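Local coordinates for protein 3-oxo-tetronate kinase (Cupriavidus necator, PDB 5DMH) that catalyses the ATP-dependent phosphorylation of 3-oxo-tetronate to 3-oxo-tetronate 4-phosphate, as a member of the four-carbon acid sugar kinase family, at residues V303-I316 and F334-S348. Sequence-based numbering, arbitrary orientation.
With ADP (adenosine-5'-diphosphate), chain C.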
loop_
_atom_site.group_PDB
_atom_site.type_symbol
_atom_site.label_atom_id
_atom_site.label_comp_id
_atom_site.label_asym_id
_atom_site.label_seq_id
_atom_site.Cartn_x
_atom_site.Cartn_y
_atom_site.Cartn_z
ATOM N N VAL A 303 17.342 8.514 -3.254
ATOM C CA VAL A 303 17.690 9.935 -3.243
ATOM C C VAL A 303 19.202 10.111 -3.455
ATOM O O VAL A 303 19.656 10.937 -4.258
ATOM C CB VAL A 303 17.238 10.559 -1.907
ATOM C CG1 VAL A 303 17.886 11.912 -1.675
ATOM C CG2 VAL A 303 15.695 10.638 -1.832
ATOM N N ALA A 304 19.998 9.302 -2.763
ATOM C CA ALA A 304 21.463 9.412 -2.893
ATOM C C ALA A 304 21.910 9.120 -4.326
ATOM O O ALA A 304 22.820 9.759 -4.862
ATOM C CB ALA A 304 22.123 8.488 -1.927
ATOM N N ARG A 305 21.284 8.127 -4.944
ATOM C CA ARG A 305 21.623 7.771 -6.316
ATOM C C ARG A 305 21.315 8.950 -7.251
ATOM O O ARG A 305 22.125 9.317 -8.093
ATOM C CB ARG A 305 20.829 6.540 -6.724
ATOM C CG ARG A 305 21.053 6.079 -8.135
ATOM C CD ARG A 305 22.518 5.858 -8.440
ATOM N NE ARG A 305 22.680 5.191 -9.725
ATOM C CZ ARG A 305 23.778 5.232 -10.476
ATOM N NH1 ARG A 305 24.854 5.913 -10.089
ATOM N NH2 ARG A 305 23.794 4.586 -11.630
ATOM N N TRP A 306 20.134 9.531 -7.089
ATOM C CA TRP A 306 19.732 10.705 -7.867
ATOM C C TRP A 306 20.783 11.801 -7.767
ATOM O O TRP A 306 21.201 12.349 -8.785
ATOM C CB TRP A 306 18.361 11.185 -7.361
ATOM C CG TRP A 306 17.744 12.320 -8.122
ATOM C CD1 TRP A 306 17.942 13.647 -7.904
ATOM C CD2 TRP A 306 16.788 12.228 -9.204
ATOM N NE1 TRP A 306 17.184 14.388 -8.778
ATOM C CE2 TRP A 306 16.453 13.544 -9.574
ATOM C CE3 TRP A 306 16.177 11.161 -9.880
ATOM C CZ2 TRP A 306 15.567 13.824 -10.612
ATOM C CZ3 TRP A 306 15.304 11.441 -10.914
ATOM C CH2 TRP A 306 14.987 12.764 -11.253
ATOM N N LEU A 307 21.238 12.076 -6.549
ATOM C CA LEU A 307 22.217 13.117 -6.300
ATOM C C LEU A 307 23.569 12.722 -6.869
ATOM O O LEU A 307 24.294 13.572 -7.405
ATOM C CB LEU A 307 22.340 13.402 -4.800
ATOM C CG LEU A 307 21.102 13.999 -4.124
ATOM C CD1 LEU A 307 21.363 14.163 -2.639
ATOM C CD2 LEU A 307 20.697 15.324 -4.753
ATOM N N GLU A 308 23.896 11.437 -6.787
ATOM C CA GLU A 308 25.185 10.921 -7.294
ATOM C C GLU A 308 25.301 11.197 -8.772
ATOM O O GLU A 308 26.382 11.504 -9.282
ATOM C CB GLU A 308 25.285 9.410 -7.095
ATOM C CG GLU A 308 25.760 8.979 -5.743
ATOM C CD GLU A 308 26.001 7.480 -5.667
ATOM O OE1 GLU A 308 25.819 6.776 -6.692
ATOM O OE2 GLU A 308 26.371 7.008 -4.572
ATOM N N GLN A 309 24.174 11.080 -9.465
ATOM C CA GLN A 309 24.136 11.264 -10.915
ATOM C C GLN A 309 23.949 12.724 -11.311
ATOM O O GLN A 309 23.737 13.061 -12.485
ATOM C CB GLN A 309 23.022 10.381 -11.489
ATOM C CG GLN A 309 23.268 8.918 -11.219
ATOM C CD GLN A 309 22.313 8.001 -11.951
ATOM O OE1 GLN A 309 21.103 8.053 -11.749
ATOM N NE2 GLN A 309 22.859 7.144 -12.805
ATOM N N GLY A 310 24.037 13.603 -10.326
ATOM C CA GLY A 310 24.027 15.022 -10.583
ATOM C C GLY A 310 22.693 15.611 -10.983
ATOM O O GLY A 310 22.644 16.703 -11.551
ATOM N N ARG A 311 21.612 14.908 -10.671
ATOM C CA ARG A 311 20.279 15.354 -11.078
ATOM C C ARG A 311 19.728 16.392 -10.105
ATOM O O ARG A 311 20.004 16.334 -8.924
ATOM C CB ARG A 311 19.352 14.152 -11.231
ATOM C CG ARG A 311 19.858 13.155 -12.266
ATOM C CD ARG A 311 18.888 12.008 -12.506
ATOM N NE ARG A 311 17.745 12.404 -13.331
ATOM C CZ ARG A 311 16.927 11.550 -13.948
ATOM N NH1 ARG A 311 17.114 10.248 -13.829
ATOM N NH2 ARG A 311 15.917 11.988 -14.690
ATOM N N PRO A 312 18.971 17.376 -10.617
ATOM C CA PRO A 312 18.505 18.481 -9.774
ATOM C C PRO A 312 17.592 18.034 -8.648
ATOM O O PRO A 312 16.708 17.195 -8.858
ATOM C CB PRO A 312 17.741 19.393 -10.739
ATOM C CG PRO A 312 17.566 18.638 -12.029
ATOM C CD PRO A 312 18.309 17.327 -11.932
ATOM N N ALA A 313 17.809 18.596 -7.464
ATOM C CA ALA A 313 17.051 18.215 -6.276
ATOM C C ALA A 313 16.967 19.363 -5.274
ATOM O O ALA A 313 17.887 20.180 -5.153
ATOM C CB ALA A 313 17.687 17.000 -5.592
ATOM N N LEU A 314 15.862 19.418 -4.554
ATOM C CA LEU A 314 15.719 20.359 -3.461
ATOM C C LEU A 314 15.207 19.648 -2.232
ATOM O O LEU A 314 14.195 18.960 -2.290
ATOM C CB LEU A 314 14.758 21.479 -3.834
ATOM C CG LEU A 314 14.539 22.517 -2.735
ATOM C CD1 LEU A 314 15.857 23.177 -2.366
ATOM C CD2 LEU A 314 13.531 23.556 -3.202
ATOM N N ARG A 315 15.891 19.845 -1.114
ATOM C CA ARG A 315 15.483 19.236 0.152
ATOM C C ARG A 315 14.533 20.138 0.961
ATOM O O ARG A 315 14.702 21.363 1.019
ATOM C CB ARG A 315 16.730 18.930 0.971
ATOM C CG ARG A 315 16.482 18.105 2.180
ATOM C CD ARG A 315 17.771 17.744 2.855
ATOM N NE ARG A 315 17.539 16.806 3.937
ATOM C CZ ARG A 315 18.485 16.076 4.524
ATOM N NH1 ARG A 315 19.757 16.185 4.142
ATOM N NH2 ARG A 315 18.154 15.250 5.512
ATOM N N ILE A 316 13.519 19.511 1.535
ATOM C CA ILE A 316 12.525 20.143 2.397
ATOM C C ILE A 316 12.934 19.995 3.863
ATOM O O ILE A 316 13.127 18.879 4.329
ATOM C CB ILE A 316 11.175 19.372 2.323
ATOM C CG1 ILE A 316 10.623 19.346 0.899
ATOM C CG2 ILE A 316 10.182 19.954 3.299
ATOM C CD1 ILE A 316 10.744 20.639 0.200
ATOM N N PHE A 334 11.735 25.954 -8.082
ATOM C CA PHE A 334 12.899 25.145 -8.434
ATOM C C PHE A 334 12.550 24.228 -9.609
ATOM O O PHE A 334 13.262 24.188 -10.626
ATOM C CB PHE A 334 13.342 24.334 -7.210
ATOM C CG PHE A 334 14.573 23.524 -7.434
ATOM C CD1 PHE A 334 15.821 24.144 -7.495
ATOM C CD2 PHE A 334 14.502 22.158 -7.584
ATOM C CE1 PHE A 334 16.965 23.416 -7.704
ATOM C CE2 PHE A 334 15.666 21.410 -7.796
ATOM C CZ PHE A 334 16.895 22.044 -7.854
ATOM N N ALA A 335 11.438 23.512 -9.470
ATOM C CA ALA A 335 10.931 22.658 -10.529
ATOM C C ALA A 335 10.664 23.457 -11.802
ATOM O O ALA A 335 11.016 23.014 -12.890
ATOM C CB ALA A 335 9.670 21.914 -10.059
ATOM N N ALA A 336 10.091 24.658 -11.678
ATOM C CA ALA A 336 9.725 25.438 -12.857
ATOM C C ALA A 336 10.948 25.938 -13.645
ATOM O O ALA A 336 10.848 26.242 -14.823
ATOM C CB ALA A 336 8.851 26.638 -12.457
ATOM N N GLY A 337 12.094 26.050 -12.985
ATOM C CA GLY A 337 13.290 26.533 -13.633
ATOM C C GLY A 337 14.078 25.433 -14.317
ATOM O O GLY A 337 15.070 25.712 -14.983
ATOM N N HIS A 338 13.635 24.187 -14.170
ATOM C CA HIS A 338 14.362 23.065 -14.760
ATOM C C HIS A 338 13.603 22.370 -15.891
ATOM O O HIS A 338 12.421 22.020 -15.746
ATOM C CB HIS A 338 14.709 22.063 -13.678
ATOM C CG HIS A 338 15.946 22.406 -12.912
ATOM N ND1 HIS A 338 15.922 23.050 -11.694
ATOM C CD2 HIS A 338 17.252 22.184 -13.185
ATOM C CE1 HIS A 338 17.156 23.212 -11.255
ATOM N NE2 HIS A 338 17.983 22.694 -12.143
ATOM N N GLY A 339 14.292 22.153 -17.007
ATOM C CA GLY A 339 13.702 21.484 -18.152
ATOM C C GLY A 339 13.628 19.966 -18.011
ATOM O O GLY A 339 13.009 19.279 -18.817
ATOM N N GLU A 340 14.241 19.435 -16.968
ATOM C CA GLU A 340 14.163 18.005 -16.703
ATOM C C GLU A 340 13.502 17.813 -15.354
ATOM O O GLU A 340 13.391 18.758 -14.576
ATOM C CB GLU A 340 15.567 17.398 -16.682
ATOM C CG GLU A 340 16.386 17.840 -15.480
ATOM C CD GLU A 340 17.889 17.603 -15.645
ATOM O OE1 GLU A 340 18.336 16.424 -15.519
ATOM O OE2 GLU A 340 18.615 18.604 -15.869
ATOM N N PRO A 341 13.116 16.570 -15.031
ATOM C CA PRO A 341 12.493 16.353 -13.729
ATOM C C PRO A 341 13.441 16.645 -12.592
ATOM O O PRO A 341 14.643 16.388 -12.690
ATOM C CB PRO A 341 12.129 14.852 -13.749
ATOM C CG PRO A 341 11.994 14.554 -15.207
ATOM C CD PRO A 341 13.037 15.381 -15.887
ATOM N N VAL A 342 12.879 17.205 -11.536
ATOM C CA VAL A 342 13.568 17.408 -10.291
ATOM C C VAL A 342 13.011 16.483 -9.218
ATOM O O VAL A 342 11.900 15.963 -9.337
ATOM C CB VAL A 342 13.459 18.867 -9.788
ATOM C CG1 VAL A 342 13.863 19.855 -10.884
ATOM C CG2 VAL A 342 12.075 19.178 -9.239
ATOM N N LEU A 343 13.812 16.319 -8.175
ATOM C CA LEU A 343 13.464 15.600 -6.962
ATOM C C LEU A 343 13.248 16.605 -5.840
ATOM O O LEU A 343 14.137 17.435 -5.571
ATOM C CB LEU A 343 14.622 14.672 -6.581
ATOM C CG LEU A 343 14.509 14.012 -5.199
ATOM C CD1 LEU A 343 13.334 13.056 -5.080
ATOM C CD2 LEU A 343 15.802 13.315 -4.860
ATOM N N ILE A 344 12.058 16.583 -5.243
ATOM C CA ILE A 344 11.785 17.319 -4.017
ATOM C C ILE A 344 11.658 16.290 -2.913
ATOM O O ILE A 344 10.833 15.373 -3.021
ATOM C CB ILE A 344 10.503 18.148 -4.144
ATOM C CG1 ILE A 344 10.531 18.979 -5.426
ATOM C CG2 ILE A 344 10.272 19.015 -2.905
ATOM C CD1 ILE A 344 11.580 20.103 -5.474
ATOM N N TYR A 345 12.440 16.434 -1.841
ATOM C CA TYR A 345 12.545 15.357 -0.858
ATOM C C TYR A 345 12.711 15.842 0.557
ATOM O O TYR A 345 13.387 16.823 0.806
ATOM C CB TYR A 345 13.703 14.390 -1.198
ATOM C CG TYR A 345 15.120 14.923 -0.992
ATOM C CD1 TYR A 345 15.706 15.739 -1.940
ATOM C CD2 TYR A 345 15.848 14.618 0.147
ATOM C CE1 TYR A 345 16.996 16.222 -1.785
ATOM C CE2 TYR A 345 17.132 15.107 0.329
ATOM C CZ TYR A 345 17.696 15.915 -0.638
ATOM O OH TYR A 345 18.971 16.387 -0.482
ATOM N N ALA A 346 12.065 15.143 1.478
ATOM C CA ALA A 346 12.264 15.358 2.899
ATOM C C ALA A 346 13.071 14.208 3.485
ATOM O O ALA A 346 13.510 14.266 4.634
ATOM C CB ALA A 346 10.935 15.467 3.590
ATOM N N THR A 347 13.215 13.150 2.691
ATOM C CA THR A 347 13.984 11.952 3.046
ATOM C C THR A 347 15.247 12.248 3.833
ATOM O O THR A 347 16.105 13.009 3.381
ATOM C CB THR A 347 14.312 11.175 1.766
ATOM O OG1 THR A 347 13.119 11.056 0.979
ATOM C CG2 THR A 347 14.875 9.782 2.072
ATOM N N SER A 348 15.352 11.647 5.020
ATOM C CA SER A 348 16.409 11.945 5.995
ATOM C C SER A 348 16.793 10.686 6.796
ATOM O O SER A 348 16.049 9.714 6.810
ATOM C CB SER A 348 15.931 12.987 7.013
ATOM O OG SER A 348 15.562 14.215 6.401
HETATM P PB ADP C . 6.708 4.839 3.955
HETATM O O1B ADP C . 6.082 4.323 2.664
HETATM O O2B ADP C . 8.224 4.739 3.913
HETATM O O3B ADP C . 6.079 4.256 5.212
HETATM P PA ADP C . 5.205 7.328 4.291
HETATM O O1A ADP C . 5.155 8.463 3.346
HETATM O O2A ADP C . 4.041 6.420 4.495
HETATM O O3A ADP C . 6.533 6.459 3.928
HETATM O "O5'" ADP C . 5.530 7.837 5.778
HETATM C "C5'" ADP C . 6.658 8.652 6.064
HETATM C "C4'" ADP C . 6.251 9.710 7.085
HETATM O "O4'" ADP C . 7.413 10.299 7.644
HETATM C "C3'" ADP C . 5.449 10.836 6.444
HETATM O "O3'" ADP C . 4.437 11.329 7.344
HETATM C "C2'" ADP C . 6.500 11.873 6.205
HETATM O "O2'" ADP C . 5.962 13.161 5.995
HETATM C "C1'" ADP C . 7.339 11.706 7.449
HETATM N N9 ADP C . 8.663 12.284 7.243
HETATM C C8 ADP C . 9.431 12.195 6.130
HETATM N N7 ADP C . 10.575 12.878 6.282
HETATM C C5 ADP C . 10.530 13.419 7.523
HETATM C C6 ADP C . 11.415 14.283 8.304
HETATM N N6 ADP C . 12.590 14.645 7.749
HETATM N N1 ADP C . 11.032 14.621 9.551
HETATM C C2 ADP C . 9.860 14.216 10.083
HETATM N N3 ADP C . 8.971 13.436 9.424
HETATM C C4 ADP C . 9.265 13.034 8.151
HETATM O O HOH W 1 16.426 14.944 -13.959
HETATM O O HOH W 2 15.060 17.499 5.405
#
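The Y345 ring lies between V303 and R315, on one face of a parallel strand pair, 313-315 beside 343-345, in the nucleotide-binding C-terminal domain. V303 CG1 sits over one face, 3.9 Å from the Y345 ring centroid; R315 CB lies over the opposite face, and A313 CB meets the ring edge. With Y345 CG between its own backbone N and carbonyl carbon (chi1 72°), the ring lies back over strand 313-315. Next to it, on the same side of the sheet, L343 CB packs over the five-membered ring of W306, whose other face carries R311 CB. Helix 297-308 thus covers the A313, L343 and Y345 side, and helix 443-451 backs W306 with F444 and L448. On the reverse side L314 CB rests over the F334 ring and I344 CD1 touches L314 CB, while P312 CB lies over the H338 ring.

Four interstrand hydrogen bonds run between these layers: L343 N to P312 O, L314 N to L343 O, Y345 N to L314 O and I316 N to Y345 O. P312 O is gripped twice: W306 NE1 (2.8 Å) and L343 N (3.1 Å) approach it from opposite faces of its carbonyl plane, which ties helix and strand to one oxygen. Strand 288-292 pairs with the far edge of 343-345.

At one polar end a water bridges R311 NE, E340 OE1 and P341 O. At the other, R315 runs extended across Y345 to a salt bridge with E352. A346 O accepts the adenine amino group, ADP N6, at 3.3 Å, and S348 OG, which donates to A346 O, accepts a hydrogen bond from R315 NH2 at 2.9 Å, close to the guanidinium plane.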